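PDB 5XUW: lysozyme C from Equus asinus, which hydrolyses the beta-1,4 linkages between N-acetylmuramic acid and N-acetylglucosamine in bacterial peptidoglycan and carries one bound calcium ion. Local coordinates for residues K1-L12 and V29-T40. Numbering follows the deposited sequence.
Sequences KVFSKCELAHKL and VCMAEYESNFNT
Backbone bonds tie the N-terminal arm K1-F3 to F38-T40, just after helix 25-36. T40 N donates to K1 O at 2.9 Å, nearly straight at 170°, and F3 N reaches F38 O at 3.0 Å, tilted from the carbonyl plane, making a single beta bridge centred on V2 and N39. The terminal amine K1 N donates to T40 OG1 at 2.9 Å and to a water that donates to N39 OD1, also bonded by R41 N.

Apolar packing fills the angle between segments 5-12 and 29-36, whose axes approach to 10.3 Å with 131° between their N-to-C directions. V29 is a knob in the hole formed by K5, L8, A9 and L12; its CG1, anti to the backbone N (chi1 177°), meets K5 CG while CG2 lies 3.6 Å from A9 CA. L8 CD2 presses tightly on A32 CB at 3.4 Å and touches F38 CD1 at 3.7 Å. K5 CA makes an off-centre CH-pi contact with F38, and E33 CA lies near the rim of the opposite face. The F3 ring is sandwiched between K1 CE and L8 CD1, with T40 CG2 at its edge.

A water bridges K5 NZ and E33 OE1, both also bonded to Y123, and K1 NZ forms a salt bridge with E7, which with S4 builds the capping box of helix 5-14.

The T40 side chain lies about 7 Å from the calcium ion. An apolar core thus joins helix 5-14 to the helix bearing the predicted catalytic E35, while directional bonds at K1, F3 and T40 align the chain terminus.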
ATOM      1  N   LYS A   1       9.576   6.267   8.552  1.00 19.97           N
ATOM      2  CA  LYS A   1       9.060   7.607   8.124  1.00 20.22           C
ATOM      3  C   LYS A   1       7.543   7.579   8.218  1.00 18.95           C
ATOM      4  O   LYS A   1       6.928   6.573   7.859  1.00 18.12           O
ATOM      5  CB  LYS A   1       9.496   7.907   6.682  1.00 22.10           C
ATOM      6  CG  LYS A   1       8.928   9.154   6.025  1.00 24.31           C
ATOM      7  CD  LYS A   1       9.280   9.189   4.546  1.00 25.12           C
ATOM      8  CE  LYS A   1       8.613  10.351   3.828  1.00 25.61           C
ATOM      9  NZ  LYS A   1       9.149  11.679   4.194  1.00 26.49           N
ATOM     10  N   VAL A   2       6.951   8.672   8.704  1.00 18.29           N
ATOM     11  CA  VAL A   2       5.501   8.857   8.659  1.00 17.51           C
ATOM     12  C   VAL A   2       5.209  10.006   7.691  1.00 16.73           C
ATOM     13  O   VAL A   2       5.608  11.152   7.933  1.00 16.39           O
ATOM     14  CB  VAL A   2       4.900   9.121  10.047  1.00 18.06           C
ATOM     15  CG1 VAL A   2       3.394   9.323   9.955  1.00 18.72           C
ATOM     16  CG2 VAL A   2       5.229   7.969  10.987  1.00 18.96           C
ATOM     17  N   PHE A   3       4.547   9.680   6.582  1.00 15.21           N
ATOM     18  CA  PHE A   3       4.103  10.679   5.608  1.00 14.79           C
ATOM     19  C   PHE A   3       2.957  11.516   6.162  1.00 14.50           C
ATOM     20  O   PHE A   3       2.163  11.018   6.936  1.00 14.52           O
ATOM     21  CB  PHE A   3       3.578  10.009   4.332  1.00 14.21           C
ATOM     22  CG  PHE A   3       4.635   9.470   3.432  1.00 14.23           C
ATOM     23  CD1 PHE A   3       5.168   8.205   3.638  1.00 14.25           C
ATOM     24  CD2 PHE A   3       5.074  10.212   2.337  1.00 14.24           C
ATOM     25  CE1 PHE A   3       6.142   7.702   2.781  1.00 14.68           C
ATOM     26  CE2 PHE A   3       6.036   9.713   1.476  1.00 14.38           C
ATOM     27  CZ  PHE A   3       6.576   8.459   1.697  1.00 14.61           C
ATOM     28  N   SER A   4       2.869  12.777   5.752  1.00 14.17           N
ATOM     29  CA  SER A   4       1.606  13.504   5.846  1.00 14.61           C
ATOM     30  C   SER A   4       0.770  13.027   4.671  1.00 14.42           C
ATOM     31  O   SER A   4       1.312  12.586   3.657  1.00 14.17           O
ATOM     32  CB  SER A   4       1.785  15.020   5.764  1.00 15.03           C
ATOM     33  OG  SER A   4       2.094  15.452   4.449  1.00 15.49           O
ATOM     34  N   LYS A   5      -0.545  13.139   4.798  1.00 14.86           N
ATOM     35  CA  LYS A   5      -1.429  12.763   3.699  1.00 15.40           C
ATOM     36  C   LYS A   5      -1.022  13.424   2.385  1.00 15.49           C
ATOM     37  O   LYS A   5      -0.904  12.759   1.366  1.00 14.80           O
ATOM     38  CB  LYS A   5      -2.875  13.120   4.040  1.00 16.23           C
ATOM     39  CG  LYS A   5      -3.847  12.884   2.898  1.00 16.83           C
ATOM     40  CD  LYS A   5      -5.282  12.788   3.383  1.00 18.05           C
ATOM     41  CE  LYS A   5      -5.807  14.105   3.900  1.00 18.76           C
ATOM     42  NZ  LYS A   5      -7.222  13.954   4.353  1.00 18.70           N
ATOM     43  N   CYS A   6      -0.797  14.736   2.406  1.00 16.36           N
ATOM     44  CA  CYS A   6      -0.467  15.456   1.169  1.00 17.43           C
ATOM     45  C   CYS A   6       0.926  15.154   0.618  1.00 16.18           C
ATOM     46  O   CYS A   6       1.120  15.115  -0.604  1.00 15.20           O
ATOM     47  CB  CYS A   6      -0.665  16.958   1.350  1.00 18.96           C
ATOM     48  SG  CYS A   6      -2.412  17.380   1.524  1.00 21.00           S
ATOM     49  N   GLU A   7       1.891  14.941   1.511  1.00 15.35           N
ATOM     50  CA  GLU A   7       3.204  14.471   1.104  1.00 15.66           C
ATOM     51  C   GLU A   7       3.092  13.165   0.319  1.00 14.85           C
ATOM     52  O   GLU A   7       3.701  13.017  -0.750  1.00 14.84           O
ATOM     53  CB  GLU A   7       4.086  14.241   2.322  1.00 16.80           C
ATOM     54  CG  GLU A   7       5.522  13.886   1.987  1.00 18.32           C
ATOM     55  CD  GLU A   7       6.332  13.561   3.223  1.00 19.89           C
ATOM     56  OE1 GLU A   7       5.752  13.497   4.332  1.00 21.58           O
ATOM     57  OE2 GLU A   7       7.549  13.364   3.060  1.00 21.90           O
ATOM     58  N   LEU A   8       2.325  12.220   0.859  1.00 14.64           N
ATOM     59  CA  LEU A   8       2.152  10.932   0.186  1.00 14.03           C
ATOM     60  C   LEU A   8       1.452  11.105  -1.156  1.00 13.72           C
ATOM     61  O   LEU A   8       1.880  10.534  -2.152  1.00 13.83           O
ATOM     62  CB  LEU A   8       1.410   9.925   1.067  1.00 14.04           C
ATOM     63  CG  LEU A   8       1.275   8.520   0.462  1.00 14.12           C
ATOM     64  CD1 LEU A   8       2.638   7.914   0.135  1.00 14.34           C
ATOM     65  CD2 LEU A   8       0.485   7.596   1.383  1.00 14.33           C
ATOM     66  N   ALA A   9       0.402  11.923  -1.184  1.00 13.87           N
ATOM     67  CA  ALA A   9      -0.343  12.177  -2.430  1.00 13.90           C
ATOM     68  C   ALA A   9       0.577  12.664  -3.559  1.00 14.24           C
ATOM     69  O   ALA A   9       0.542  12.161  -4.683  1.00 14.00           O
ATOM     70  CB  ALA A   9      -1.445  13.185  -2.176  1.00 13.80           C
ATOM     71  N   HIS A  10       1.449  13.610  -3.239  1.00 15.26           N
ATOM     72  CA  HIS A  10       2.375  14.146  -4.237  1.00 16.33           C
ATOM     73  C   HIS A  10       3.462  13.161  -4.676  1.00 16.18           C
ATOM     74  O   HIS A  10       3.798  13.105  -5.859  1.00 15.74           O
ATOM     75  CB  HIS A  10       2.940  15.481  -3.763  1.00 17.67           C
ATOM     76  CG  HIS A  10       1.968  16.593  -3.955  1.00 19.92           C
ATOM     77  ND1 HIS A  10       1.838  17.251  -5.156  1.00 21.30           N
ATOM     78  CD2 HIS A  10       1.000  17.082  -3.149  1.00 20.45           C
ATOM     79  CE1 HIS A  10       0.870  18.140  -5.063  1.00 22.03           C
ATOM     80  NE2 HIS A  10       0.345  18.062  -3.853  1.00 21.58           N
ATOM     81  N   LYS A  11       3.980  12.379  -3.736  1.00 16.06           N
ATOM     82  CA  LYS A  11       4.911  11.292  -4.050  1.00 16.42           C
ATOM     83  C   LYS A  11       4.265  10.274  -5.002  1.00 16.17           C
ATOM     84  O   LYS A  11       4.820   9.948  -6.051  1.00 15.99           O
ATOM     85  CB  LYS A  11       5.357  10.616  -2.755  1.00 17.41           C
ATOM     86  CG  LYS A  11       6.270   9.408  -2.911  1.00 18.02           C
ATOM     87  CD  LYS A  11       7.518   9.698  -3.724  1.00 18.83           C
ATOM     88  CE  LYS A  11       8.439   8.484  -3.740  1.00 19.87           C
ATOM     89  NZ  LYS A  11       9.649   8.693  -4.584  1.00 20.38           N
ATOM     90  N   LEU A  12       3.088   9.784  -4.630  1.00 16.04           N
ATOM     91  CA  LEU A  12       2.367   8.820  -5.461  1.00 16.54           C
ATOM     92  C   LEU A  12       2.018   9.402  -6.829  1.00 16.87           C
ATOM     93  O   LEU A  12       2.128   8.708  -7.842  1.00 16.97           O
ATOM     94  CB  LEU A  12       1.119   8.305  -4.741  1.00 16.34           C
ATOM     95  CG  LEU A  12       1.334   7.539  -3.428  1.00 16.52           C
ATOM     96  CD1 LEU A  12       0.027   6.908  -2.981  1.00 16.60           C
ATOM     97  CD2 LEU A  12       2.425   6.477  -3.503  1.00 17.22           C
ATOM     98  N   VAL A  29      -3.993   6.850  -1.617  1.00 12.49           N
ATOM     99  CA  VAL A  29      -3.598   7.493  -0.363  1.00 12.62           C
ATOM    100  C   VAL A  29      -4.465   6.973   0.789  1.00 12.80           C
ATOM    101  O   VAL A  29      -3.959   6.693   1.883  1.00 12.50           O
ATOM    102  CB  VAL A  29      -3.643   9.036  -0.464  1.00 13.13           C
ATOM    103  CG1 VAL A  29      -3.307   9.686   0.868  1.00 13.10           C
ATOM    104  CG2 VAL A  29      -2.656   9.525  -1.515  1.00 13.07           C
ATOM    105  N   CYS A  30      -5.759   6.817   0.530  1.00 12.89           N
ATOM    106  CA  CYS A  30      -6.683   6.274   1.529  1.00 13.79           C
ATOM    107  C   CYS A  30      -6.271   4.874   1.981  1.00 13.31           C
ATOM    108  O   CYS A  30      -6.238   4.578   3.182  1.00 12.78           O
ATOM    109  CB  CYS A  30      -8.124   6.287   1.005  1.00 14.88           C
ATOM    110  SG  CYS A  30      -9.378   6.032   2.275  1.00 16.54           S
ATOM    111  N   MET A  31      -5.914   4.014   1.029  1.00 13.11           N
ATOM    112  CA  MET A  31      -5.471   2.664   1.385  1.00 13.39           C
ATOM    113  C   MET A  31      -4.272   2.762   2.329  1.00 12.83           C
ATOM    114  O   MET A  31      -4.236   2.082   3.351  1.00 13.05           O
ATOM    115  CB  MET A  31      -5.153   1.847   0.127  1.00 13.92           C
ATOM    116  CG  MET A  31      -4.563   0.462   0.367  1.00 13.96           C
ATOM    117  SD  MET A  31      -2.763   0.422   0.456  1.00 15.15           S
ATOM    118  CE  MET A  31      -2.346   0.700  -1.266  1.00 14.93           C
ATOM    119  N   ALA A  32      -3.322   3.644   2.032  1.00 12.95           N
ATOM    120  CA  ALA A  32      -2.156   3.782   2.902  1.00 13.17           C
ATOM    121  C   ALA A  32      -2.533   4.278   4.305  1.00 13.31           C
ATOM    122  O   ALA A  32      -1.994   3.782   5.297  1.00 13.45           O
ATOM    123  CB  ALA A  32      -1.120   4.691   2.272  1.00 13.83           C
ATOM    124  N   GLU A  33      -3.462   5.234   4.395  1.00 13.61           N
ATOM    125  CA  GLU A  33      -3.856   5.765   5.701  1.00 13.68           C
ATOM    126  C   GLU A  33      -4.412   4.656   6.582  1.00 13.70           C
ATOM    127  O   GLU A  33      -4.041   4.537   7.748  1.00 13.51           O
ATOM    128  CB  GLU A  33      -4.897   6.890   5.607  1.00 14.80           C
ATOM    129  CG  GLU A  33      -5.117   7.555   6.963  1.00 15.70           C
ATOM    130  CD  GLU A  33      -6.001   8.789   6.957  1.00 17.26           C
ATOM    131  OE1 GLU A  33      -6.420   9.275   5.892  1.00 16.59           O
ATOM    132  OE2 GLU A  33      -6.284   9.275   8.074  1.00 19.13           O
ATOM    133  N   TYR A  34      -5.311   3.852   6.033  1.00 13.17           N
ATOM    134  CA  TYR A  34      -5.989   2.852   6.851  1.00 13.70           C
ATOM    135  C   TYR A  34      -5.206   1.546   7.018  1.00 13.99           C
ATOM    136  O   TYR A  34      -5.411   0.846   8.002  1.00 13.45           O
ATOM    137  CB  TYR A  34      -7.435   2.672   6.367  1.00 13.82           C
ATOM    138  CG  TYR A  34      -8.216   3.941   6.642  1.00 13.89           C
ATOM    139  CD1 TYR A  34      -8.762   4.184   7.910  1.00 14.48           C
ATOM    140  CD2 TYR A  34      -8.338   4.939   5.683  1.00 14.05           C
ATOM    141  CE1 TYR A  34      -9.434   5.360   8.193  1.00 14.81           C
ATOM    142  CE2 TYR A  34      -8.993   6.124   5.965  1.00 14.49           C
ATOM    143  CZ  TYR A  34      -9.554   6.322   7.224  1.00 14.76           C
ATOM    144  OH  TYR A  34     -10.196   7.500   7.512  1.00 15.34           O
ATOM    145  N   GLU A  35      -4.282   1.244   6.102  1.00 14.27           N
ATOM    146  CA  GLU A  35      -3.424   0.064   6.244  1.00 14.41           C
ATOM    147  C   GLU A  35      -2.301   0.280   7.258  1.00 14.42           C
ATOM    148  O   GLU A  35      -2.047  -0.594   8.081  1.00 14.47           O
ATOM    149  CB  GLU A  35      -2.838  -0.353   4.890  1.00 15.13           C
ATOM    150  CG  GLU A  35      -3.846  -1.023   3.953  1.00 15.59           C
ATOM    151  CD  GLU A  35      -4.322  -2.387   4.426  1.00 16.70           C
ATOM    152  OE1 GLU A  35      -3.659  -3.001   5.288  1.00 17.94           O
ATOM    153  OE2 GLU A  35      -5.371  -2.846   3.931  1.00 17.42           O
ATOM    154  N   SER A  36      -1.648   1.437   7.201  1.00 14.41           N
ATOM    155  CA  SER A  36      -0.425   1.686   7.967  1.00 14.74           C
ATOM    156  C   SER A  36      -0.380   2.994   8.778  1.00 15.31           C
ATOM    157  O   SER A  36       0.651   3.277   9.399  1.00 15.15           O
ATOM    158  CB  SER A  36       0.746   1.705   6.986  1.00 14.64           C
ATOM    159  OG  SER A  36       0.665   2.841   6.130  1.00 13.91           O
ATOM    160  N   ASN A  37      -1.445   3.805   8.737  1.00 15.39           N
ATOM    161  CA  ASN A  37      -1.422   5.173   9.277  1.00 16.93           C
ATOM    162  C   ASN A  37      -0.248   6.006   8.727  1.00 15.47           C
ATOM    163  O   ASN A  37       0.360   6.797   9.453  1.00 14.80           O
ATOM    164  CB  ASN A  37      -1.433   5.144  10.824  1.00 19.18           C
ATOM    165  CG  ASN A  37      -1.872   6.477  11.451  1.00 21.80           C
ATOM    166  OD1 ASN A  37      -1.527   6.778  12.601  1.00 25.30           O
ATOM    167  ND2 ASN A  37      -2.601   7.283  10.698  1.00 22.57           N
ATOM    168  N   PHE A  38       0.058   5.804   7.438  1.00 14.76           N
ATOM    169  CA  PHE A  38       1.134   6.509   6.715  1.00 14.58           C
ATOM    170  C   PHE A  38       2.568   6.196   7.173  1.00 14.26           C
ATOM    171  O   PHE A  38       3.487   6.922   6.801  1.00 13.48           O
ATOM    172  CB  PHE A  38       0.932   8.031   6.739  1.00 14.70           C
ATOM    173  CG  PHE A  38      -0.350   8.501   6.099  1.00 15.01           C
ATOM    174  CD1 PHE A  38      -0.730   8.042   4.839  1.00 14.94           C
ATOM    175  CD2 PHE A  38      -1.161   9.420   6.747  1.00 15.20           C
ATOM    176  CE1 PHE A  38      -1.902   8.481   4.248  1.00 14.92           C
ATOM    177  CE2 PHE A  38      -2.339   9.869   6.151  1.00 15.48           C
ATOM    178  CZ  PHE A  38      -2.696   9.409   4.896  1.00 14.69           C
ATOM    179  N   ASN A  39       2.745   5.105   7.915  1.00 14.48           N
ATOM    180  CA  ASN A  39       4.021   4.749   8.528  1.00 15.34           C
ATOM    181  C   ASN A  39       4.713   3.652   7.720  1.00 15.09           C
ATOM    182  O   ASN A  39       4.214   2.528   7.625  1.00 14.34           O
ATOM    183  CB  ASN A  39       3.783   4.276   9.958  1.00 16.07           C
ATOM    184  CG  ASN A  39       5.071   4.138  10.764  1.00 17.55           C
ATOM    185  OD1 ASN A  39       6.173   4.128  10.224  1.00 17.23           O
ATOM    186  ND2 ASN A  39       4.925   4.048  12.078  1.00 19.63           N
ATOM    187  N   THR A  40       5.876   3.984   7.159  1.00 15.27           N
ATOM    188  CA  THR A  40       6.647   3.031   6.356  1.00 15.17           C
ATOM    189  C   THR A  40       7.159   1.854   7.172  1.00 15.76           C
ATOM    190  O   THR A  40       7.503   0.836   6.606  1.00 15.91           O
ATOM    191  CB  THR A  40       7.869   3.682   5.672  1.00 15.17           C
ATOM    192  OG1 THR A  40       8.737   4.231   6.669  1.00 14.51           O
ATOM    193  CG2 THR A  40       7.443   4.767   4.712  1.00 15.01           C
TER
HETATM  194  O   HOH W   1       8.482   5.304  10.997  1.00 24.10           O
HETATM  195  O   HOH W   2      -6.905  12.086   6.335  1.00 29.53           O